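PDB 6KIA: enoyl-acyl carrier protein reductase from Uncultured bacterium, which reduces the enoyl double bond of acyl chains carried on acyl carrier protein, probably using NADH as hydride donor, and confers resistance to triclosan. Local coordinates for residues N194-L197 against G198-I201; T212-H215 against L216-S220; A265-R268 against L269-I272. One frame throughout, in Å; residues are numbered along the deposited sequence.

Contact 1. Residues N194-L197 against G198-I201; sequences NSDL and GKLI
Ser-195 OG takes the backbone N-H of Gly-198 at 3.1 Å, the side-chain bond that closes the start of helix 196-219. The hydroxyl can do this because its first torsion (chi1 69°) places OG between the backbone N and the carbonyl carbon, turned over the first turn; the N-H points at it fairly straight, at 161°. The same OG is also bonded to Leu-192 O, so the cap ties the new helix to the end of the preceding helix 189-194.

Beyond the cap the regular ladder begins, with Lys-199 N reaching Ser-195 O at 3.0 Å and the N-H groups of Leu-200 and Ile-201 following in step. Lys-199 runs back along the helix, its chain extended beyond CG: CG passes Ser-195 O and CE lies 3.6 Å from Asn-194 O. Its ammonium does not reach the carboxylate directly, since NZ stays 4.4 Å from Asp-196 OD1. One water joins them instead, donating to OD1 and to Asn-194 O while accepting from NZ; a second water bridges NZ and Asn-194 O. The other carboxylate oxygen, OD2 of Asp-196, is held by Leu-118 N. Having Asp-196 at the first turn should also suit the helix dipole.

On the buried side Leu-197, its CG anti to the backbone N (chi1 176°), meets Ile-201, whose CG1 is anti to the carbonyl carbon; the two chains cross with Ile-201 CD1 4.0 Å from Leu-197 CG. Helix 169-180 lies against both, through Ile-174 and Phe-171. The arrangement is that of a serine N-cap followed by an acidic residue in the first turn, here at a junction between consecutive helices.

Contact 2. Residues T212-H215 against L216-S220; sequences TFLH and LIEGS
Phe-213 CG stands anti to the backbone N (chi1 -165°), while Ile-217 sends CG1 anti to its own carbonyl carbon (chi1 -70°), and these two choices bring methyl and ring together one helical turn apart. Ile-217 CD1 sits over one face of the ring, 4.1 Å from the Phe-213 ring centroid and 15° off the normal, a CH-pi contact displaced toward the rim. Leu-216 CD2 approaches the ring obliquely at CD1.

On the more open side, Glu-218, extended beyond CG, runs back across Leu-214: its OE2 comes to 3.5 Å from Leu-214 CD1, and the leucine branches lie against the carboxylate. The other oxygen, OE1, accepts a hydrogen bond from a water that also meets His-215 ND1 at 3.0 Å, linking the imidazole to the acid without direct contact.

The helix ends at Gly-219, whose N-H is bonded to His-215 O. Leu-216 O then accepts twice from Ser-220: OG at 2.7 Å and the backbone N arrive from opposite faces of the carbonyl plane. The serine hydroxyl is further bonded to Tyr-236 OH.

Helix 196-219 thus lies between several elements: strand 234-240 meets Phe-213, Leu-216 and Ile-217, helix 263-278 packs on Phe-213, Leu-214 and Ile-217, and helix 120-146 touches Thr-212, His-215 and Leu-216.

Contact 3. Residues A265-R268 against L269-I272; sequences AKMR and LERI. With NAI (1,4-dihydronicotinamide adenine dinucleotide), chain D.
Arg-268 and Arg-271 cross with their guanidinium planes 80° apart, nearly perpendicular. Arg-268 is stretched out from CG to NE, whereas Arg-271 bends at its third torsion (chi3 -54°) and folds back over the preceding turn. One face of the Arg-271 guanidinium therefore rests on the backbone, with Arg-268 CA 3.5 Å from its plane, and NH2 comes to 3.5 Å from Arg-268 CB. The NH1 of Arg-268 lies at the edge of that group, 3.8 Å from Arg-271 NH2. A water in the plane of both guanidinium groups accepts from Arg-268 NH1 and, in a weak bond, from Arg-271 NH2, which should temper the repulsion of two like charges. Arg-268 NE is meanwhile anchored on Asn-211 OD1 of helix 196-219.

All this takes place on helix 263-278, which follows a small antiparallel hairpin and leads into strand 283-287 of the mixed, largely parallel sheet, in keeping with membership of the Rossmann clan. Its other faces serve the cofactor and the core. Lys-266 and Leu-269 run alongside each other in the same direction, with Lys-266 CD 4.1 Å from Leu-269 CD2. Bent at its second torsion, the lysine carries NZ to the ribose of the nicotinamide half, where it donates to O2D at 2.8 Å and to O3D at 3.0 Å of NAI; Tyr-239 O is a third partner of NZ. The ammonium thus grips the two vicinal hydroxyls together.

Glu-270 crosses Met-267 obliquely, OE1 lying 3.7 Å from Met-267 CG and taking a hydrogen bond from a water. Its other oxygen, OE2, is bonded to both His-242 ND1 and Asn-287 ND2, while strand 421-423 lies against the side chain through Val-421 and Trp-423.

Contacts 1 and 2 belong to the same helix, 196-219, the first at its capped start and the second at its end, with centres about 26 Å apart. Contact 3, on helix 263-278, meets contact 2 directly: Phe-213 CB lies 3.5 Å from Leu-269 CD1, and Ile-272 CG2 packs on Phe-213 and Leu-214. Contact 1 does not touch contact 3, their nearest atoms being about 8 Å apart. Distance to the dinucleotide grades the three: Lys-266 of contact 3 bonds its ribose, the Thr-212 side chain of contact 2 is about 6 Å away, and that of Ile-201 in contact 1 about 12 Å.

Contact 1. Residues N194-L197 against G198-I201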
loop_
_atom_site.group_PDB
_atom_site.type_symbol
_atom_site.label_atom_id
_atom_site.label_comp_id
_atom_site.label_asym_id
_atom_site.label_seq_id
_atom_site.Cartn_x
_atom_site.Cartn_y
_atom_site.Cartn_z
ATOM N N ASN A 194 -7.762 -4.612 -21.286
ATOM C CA ASN A 194 -8.648 -5.345 -22.198
ATOM C C ASN A 194 -8.015 -6.605 -22.781
ATOM O O ASN A 194 -8.712 -7.479 -23.318
ATOM C CB ASN A 194 -9.107 -4.447 -23.341
ATOM C CG ASN A 194 -9.978 -3.298 -22.875
ATOM O OD1 ASN A 194 -10.676 -3.401 -21.867
ATOM N ND2 ASN A 194 -9.947 -2.194 -23.620
ATOM N N SER A 195 -6.698 -6.714 -22.691
ATOM C CA SER A 195 -6.028 -7.920 -23.161
ATOM C C SER A 195 -6.195 -9.079 -22.162
ATOM O O SER A 195 -6.501 -8.849 -20.990
ATOM C CB SER A 195 -4.543 -7.648 -23.397
ATOM O OG SER A 195 -3.875 -7.431 -22.157
ATOM N N ASP A 196 -5.996 -10.312 -22.620
ATOM C CA ASP A 196 -6.037 -11.452 -21.703
ATOM C C ASP A 196 -4.911 -11.339 -20.677
ATOM O O ASP A 196 -5.099 -11.689 -19.510
ATOM C CB ASP A 196 -5.962 -12.784 -22.453
ATOM C CG ASP A 196 -7.321 -13.266 -22.915
ATOM O OD1 ASP A 196 -8.276 -12.459 -22.919
ATOM O OD2 ASP A 196 -7.435 -14.464 -23.250
ATOM N N LEU A 197 -3.756 -10.830 -21.104
ATOM C CA LEU A 197 -2.662 -10.547 -20.157
ATOM C C LEU A 197 -3.132 -9.678 -18.977
ATOM O O LEU A 197 -2.901 -10.021 -17.805
ATOM C CB LEU A 197 -1.505 -9.847 -20.868
ATOM C CG LEU A 197 -0.346 -9.415 -19.970
ATOM C CD1 LEU A 197 0.334 -10.635 -19.399
ATOM C CD2 LEU A 197 0.643 -8.512 -20.751
ATOM N N GLY A 198 -3.801 -8.569 -19.291
ATOM C CA GLY A 198 -4.303 -7.646 -18.279
ATOM C C GLY A 198 -5.332 -8.320 -17.388
ATOM O O GLY A 198 -5.322 -8.146 -16.171
ATOM N N LYS A 199 -6.213 -9.112 -17.994
ATOM C CA LYS A 199 -7.243 -9.825 -17.242
ATOM C C LYS A 199 -6.622 -10.780 -16.224
ATOM O O LYS A 199 -7.074 -10.861 -15.071
ATOM C CB LYS A 199 -8.180 -10.568 -18.212
ATOM C CG LYS A 199 -9.076 -9.598 -18.954
ATOM C CD LYS A 199 -9.938 -10.252 -20.048
ATOM C CE LYS A 199 -10.722 -9.162 -20.789
ATOM N NZ LYS A 199 -11.571 -9.659 -21.934
ATOM N N LEU A 200 -5.568 -11.469 -16.641
ATOM C CA LEU A 200 -4.842 -12.373 -15.753
ATOM C C LEU A 200 -4.204 -11.607 -14.590
ATOM O O LEU A 200 -4.329 -12.000 -13.412
ATOM C CB LEU A 200 -3.763 -13.125 -16.537
ATOM C CG LEU A 200 -2.824 -13.975 -15.693
ATOM C CD1 LEU A 200 -3.633 -15.025 -14.929
ATOM C CD2 LEU A 200 -1.784 -14.635 -16.577
ATOM N N ILE A 201 -3.526 -10.515 -14.938
ATOM C CA ILE A 201 -2.897 -9.657 -13.937
ATOM C C ILE A 201 -3.918 -9.141 -12.919
ATOM O O ILE A 201 -3.664 -9.195 -11.726
ATOM C CB ILE A 201 -2.161 -8.489 -14.596
ATOM C CG1 ILE A 201 -0.938 -9.023 -15.345
ATOM C CG2 ILE A 201 -1.747 -7.447 -13.551
ATOM C CD1 ILE A 201 -0.256 -7.991 -16.197
HETATM O O HOH W 1 -9.259 -10.034 -23.784
HETATM O O HOH W 2 -12.005 -7.394 -23.164
#

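Contact 2. Residues T212-H215 against L216-S220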
loop_
_atom_site.group_PDB
_atom_site.type_symbol
_atom_site.label_atom_id
_atom_site.label_comp_id
_atom_site.label_asym_id
_atom_site.label_seq_id
_atom_site.Cartn_x
_atom_site.Cartn_y
_atom_site.Cartn_z
ATOM N N THR A 212 -6.235 -11.959 0.230
ATOM C CA THR A 212 -5.355 -12.247 1.359
ATOM C C THR A 212 -5.892 -11.683 2.694
ATOM O O THR A 212 -5.651 -12.275 3.744
ATOM C CB THR A 212 -3.954 -11.667 1.126
ATOM O OG1 THR A 212 -4.076 -10.291 0.738
ATOM C CG2 THR A 212 -3.247 -12.414 0.004
ATOM N N PHE A 213 -6.576 -10.532 2.662
ATOM C CA PHE A 213 -7.185 -9.962 3.871
ATOM C C PHE A 213 -8.304 -10.848 4.368
ATOM O O PHE A 213 -8.450 -11.058 5.573
ATOM C CB PHE A 213 -7.697 -8.547 3.593
ATOM C CG PHE A 213 -8.007 -7.731 4.819
ATOM C CD1 PHE A 213 -7.111 -7.644 5.891
ATOM C CD2 PHE A 213 -9.143 -6.943 4.845
ATOM C CE1 PHE A 213 -7.391 -6.830 6.997
ATOM C CE2 PHE A 213 -9.432 -6.140 5.948
ATOM C CZ PHE A 213 -8.549 -6.073 7.020
ATOM N N LEU A 214 -9.093 -11.372 3.429
ATOM C CA LEU A 214 -10.162 -12.290 3.791
ATOM C C LEU A 214 -9.564 -13.557 4.382
ATOM O O LEU A 214 -10.087 -14.083 5.361
ATOM C CB LEU A 214 -11.045 -12.648 2.585
ATOM C CG LEU A 214 -12.105 -13.721 2.896
ATOM C CD1 LEU A 214 -13.151 -13.172 3.873
ATOM C CD2 LEU A 214 -12.763 -14.254 1.629
ATOM N N HIS A 215 -8.472 -14.048 3.796
ATOM C CA HIS A 215 -7.854 -15.277 4.282
ATOM C C HIS A 215 -7.263 -15.051 5.655
ATOM O O HIS A 215 -7.227 -15.958 6.479
ATOM C CB HIS A 215 -6.779 -15.766 3.322
ATOM C CG HIS A 215 -7.321 -16.117 1.978
ATOM N ND1 HIS A 215 -8.535 -16.750 1.819
ATOM C CD2 HIS A 215 -6.839 -15.894 0.731
ATOM C CE1 HIS A 215 -8.776 -16.907 0.530
ATOM N NE2 HIS A 215 -7.763 -16.400 -0.151
ATOM N N LEU A 216 -6.828 -13.823 5.905
ATOM C CA LEU A 216 -6.335 -13.464 7.222
ATOM C C LEU A 216 -7.456 -13.487 8.240
ATOM O O LEU A 216 -7.326 -14.096 9.312
ATOM C CB LEU A 216 -5.700 -12.075 7.180
ATOM C CG LEU A 216 -5.426 -11.421 8.534
ATOM C CD1 LEU A 216 -4.539 -12.303 9.441
ATOM C CD2 LEU A 216 -4.838 -10.043 8.312
ATOM N N ILE A 217 -8.574 -12.867 7.892
ATOM C CA ILE A 217 -9.696 -12.782 8.814
ATOM C C ILE A 217 -10.280 -14.176 9.103
ATOM O O ILE A 217 -10.577 -14.523 10.258
ATOM C CB ILE A 217 -10.780 -11.834 8.270
ATOM C CG1 ILE A 217 -10.252 -10.388 8.329
ATOM C CG2 ILE A 217 -12.052 -11.925 9.120
ATOM C CD1 ILE A 217 -11.081 -9.375 7.549
ATOM N N GLU A 218 -10.474 -14.961 8.054
ATOM C CA GLU A 218 -11.014 -16.319 8.220
ATOM C C GLU A 218 -10.038 -17.271 8.913
ATOM O O GLU A 218 -10.426 -18.078 9.758
ATOM C CB GLU A 218 -11.417 -16.881 6.857
ATOM C CG GLU A 218 -12.726 -16.296 6.391
ATOM C CD GLU A 218 -13.096 -16.739 4.987
ATOM O OE1 GLU A 218 -12.299 -17.441 4.324
ATOM O OE2 GLU A 218 -14.220 -16.424 4.574
ATOM N N GLY A 219 -8.771 -17.174 8.536
ATOM C CA GLY A 219 -7.738 -18.045 9.060
ATOM C C GLY A 219 -7.494 -17.812 10.543
ATOM O O GLY A 219 -7.138 -18.750 11.266
ATOM N N SER A 220 -7.737 -16.587 11.012
ATOM C CA SER A 220 -7.491 -16.250 12.417
ATOM C C SER A 220 -8.751 -16.350 13.294
ATOM O O SER A 220 -8.749 -15.928 14.455
ATOM C CB SER A 220 -6.900 -14.840 12.511
ATOM O OG SER A 220 -7.815 -13.874 12.003
HETATM O O HOH W 3 -9.726 -18.408 4.013
#

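Contact 3. Residues A265-R268 against L269-I272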
loop_
_atom_site.group_PDB
_atom_site.type_symbol
_atom_site.label_atom_id
_atom_site.label_comp_id
_atom_site.label_asym_id
_atom_site.label_seq_id
_atom_site.Cartn_x
_atom_site.Cartn_y
_atom_site.Cartn_z
ATOM N N ALA A 265 -8.923 -4.060 -7.052
ATOM C CA ALA A 265 -8.559 -4.915 -5.913
ATOM C C ALA A 265 -8.671 -4.140 -4.604
ATOM O O ALA A 265 -9.099 -4.691 -3.590
ATOM C CB ALA A 265 -7.146 -5.470 -6.087
ATOM N N LYS A 266 -8.298 -2.855 -4.612
ATOM C CA LYS A 266 -8.415 -2.066 -3.376
ATOM C C LYS A 266 -9.900 -1.872 -2.996
ATOM O O LYS A 266 -10.229 -1.773 -1.817
ATOM C CB LYS A 266 -7.721 -0.707 -3.509
ATOM C CG LYS A 266 -6.169 -0.796 -3.529
ATOM C CD LYS A 266 -5.658 -1.383 -2.193
ATOM C CE LYS A 266 -4.136 -1.273 -2.098
ATOM N NZ LYS A 266 -3.551 -1.891 -0.866
ATOM N N MET A 267 -10.793 -1.784 -3.987
ATOM C CA MET A 267 -12.208 -1.654 -3.619
ATOM C C MET A 267 -12.771 -2.993 -3.130
ATOM O O MET A 267 -13.668 -3.038 -2.268
ATOM C CB MET A 267 -13.022 -1.085 -4.781
ATOM C CG MET A 267 -12.755 0.401 -4.931
ATOM S SD MET A 267 -13.734 1.186 -6.252
ATOM C CE MET A 267 -12.999 0.443 -7.695
ATOM N N ARG A 268 -12.218 -4.087 -3.634
ATOM C CA ARG A 268 -12.610 -5.393 -3.121
ATOM C C ARG A 268 -12.121 -5.570 -1.674
ATOM O O ARG A 268 -12.825 -6.118 -0.824
ATOM C CB ARG A 268 -12.050 -6.504 -4.003
ATOM C CG ARG A 268 -12.513 -7.891 -3.606
ATOM C CD ARG A 268 -11.990 -8.948 -4.572
ATOM N NE ARG A 268 -12.518 -10.262 -4.227
ATOM C CZ ARG A 268 -13.691 -10.734 -4.646
ATOM N NH1 ARG A 268 -14.452 -10.020 -5.468
ATOM N NH2 ARG A 268 -14.088 -11.932 -4.257
ATOM N N LEU A 269 -10.932 -5.050 -1.397
ATOM C CA LEU A 269 -10.392 -5.024 -0.036
ATOM C C LEU A 269 -11.329 -4.280 0.919
ATOM O O LEU A 269 -11.641 -4.767 2.023
ATOM C CB LEU A 269 -9.008 -4.367 -0.040
ATOM C CG LEU A 269 -8.302 -4.180 1.306
ATOM C CD1 LEU A 269 -7.827 -5.537 1.838
ATOM C CD2 LEU A 269 -7.141 -3.191 1.160
ATOM N N GLU A 270 -11.781 -3.109 0.485
ATOM C CA GLU A 270 -12.765 -2.348 1.257
ATOM C C GLU A 270 -14.029 -3.169 1.521
ATOM O O GLU A 270 -14.531 -3.211 2.650
ATOM C CB GLU A 270 -13.130 -1.060 0.533
ATOM C CG GLU A 270 -11.995 -0.067 0.485
ATOM C CD GLU A 270 -12.284 1.095 -0.429
ATOM O OE1 GLU A 270 -13.217 0.987 -1.258
ATOM O OE2 GLU A 270 -11.557 2.096 -0.343
ATOM N N ARG A 271 -14.544 -3.819 0.475
ATOM C CA ARG A 271 -15.757 -4.627 0.654
ATOM C C ARG A 271 -15.563 -5.776 1.656
ATOM O O ARG A 271 -16.467 -6.089 2.431
ATOM C CB ARG A 271 -16.246 -5.182 -0.681
ATOM C CG ARG A 271 -16.797 -4.112 -1.600
ATOM C CD ARG A 271 -17.557 -4.689 -2.801
ATOM N NE ARG A 271 -16.803 -5.658 -3.598
ATOM C CZ ARG A 271 -15.982 -5.341 -4.594
ATOM N NH1 ARG A 271 -15.784 -4.067 -4.916
ATOM N NH2 ARG A 271 -15.360 -6.301 -5.262
ATOM N N ILE A 272 -14.391 -6.406 1.638
ATOM C CA ILE A 272 -14.084 -7.448 2.618
ATOM C C ILE A 272 -14.153 -6.879 4.044
ATOM O O ILE A 272 -14.766 -7.486 4.949
ATOM C CB ILE A 272 -12.694 -8.076 2.344
ATOM C CG1 ILE A 272 -12.736 -8.912 1.064
ATOM C CG2 ILE A 272 -12.239 -8.950 3.526
ATOM C CD1 ILE A 272 -11.366 -9.221 0.481
HETATM P PA NAI D . 6.199 -2.310 0.155
HETATM O O1A NAI D . 7.127 -1.974 1.282
HETATM O O2A NAI D . 6.826 -2.850 -1.115
HETATM O O5B NAI D . 5.105 -3.308 0.735
HETATM C C5B NAI D . 4.520 -4.276 -0.112
HETATM C C4B NAI D . 3.925 -5.318 0.885
HETATM O O4B NAI D . 3.149 -6.328 -0.002
HETATM C C3B NAI D . 4.826 -5.974 1.524
HETATM O O3B NAI D . 4.446 -6.219 2.940
HETATM C C2B NAI D . 4.961 -7.408 0.712
HETATM O O2B NAI D . 5.605 -8.407 1.586
HETATM C C1B NAI D . 3.746 -7.685 0.389
HETATM N N9A NAI D . 3.677 -8.438 -0.881
HETATM C C8A NAI D . 3.964 -8.156 -2.164
HETATM N N7A NAI D . 3.711 -9.241 -2.892
HETATM C C5A NAI D . 3.255 -10.204 -2.056
HETATM C C6A NAI D . 2.872 -11.500 -2.367
HETATM N N6A NAI D . 2.815 -12.248 -3.591
HETATM N N1A NAI D . 2.453 -12.294 -1.367
HETATM C C2A NAI D . 2.420 -11.826 -0.080
HETATM N N3A NAI D . 2.801 -10.529 0.227
HETATM C C4A NAI D . 3.228 -9.725 -0.796
HETATM O O3 NAI D . 5.333 -0.984 -0.321
HETATM P PN NAI D . 4.111 -0.234 0.419
HETATM O O1N NAI D . 4.521 0.207 1.789
HETATM O O2N NAI D . 3.784 0.912 -0.525
HETATM O O5D NAI D . 2.900 -1.269 0.497
HETATM C C5D NAI D . 2.287 -1.601 1.732
HETATM C C4D NAI D . 0.771 -1.337 1.588
HETATM O O4D NAI D . 0.576 -0.035 1.508
HETATM C C3D NAI D . 0.245 -1.913 0.275
HETATM O O3D NAI D . -0.924 -2.638 0.455
HETATM C C2D NAI D . -0.070 -0.624 -0.517
HETATM O O2D NAI D . -1.023 -0.939 -1.593
HETATM C C1D NAI D . -0.517 0.202 0.391
HETATM N N1N NAI D . -0.477 1.606 -0.018
HETATM C C2N NAI D . 0.615 2.147 -0.664
HETATM C C3N NAI D . 0.580 3.481 -1.091
HETATM C C7N NAI D . 1.786 4.122 -1.777
HETATM O O7N NAI D . 1.662 5.159 -2.423
HETATM N N7N NAI D . 3.057 3.503 -1.646
HETATM C C4N NAI D . -0.523 4.290 -0.861
HETATM C C5N NAI D . -1.604 3.745 -0.159
HETATM C C6N NAI D . -1.574 2.408 0.251
HETATM O O HOH W 4 -15.391 -0.129 -2.130
HETATM O O HOH W 5 -14.002 -7.524 -7.355
#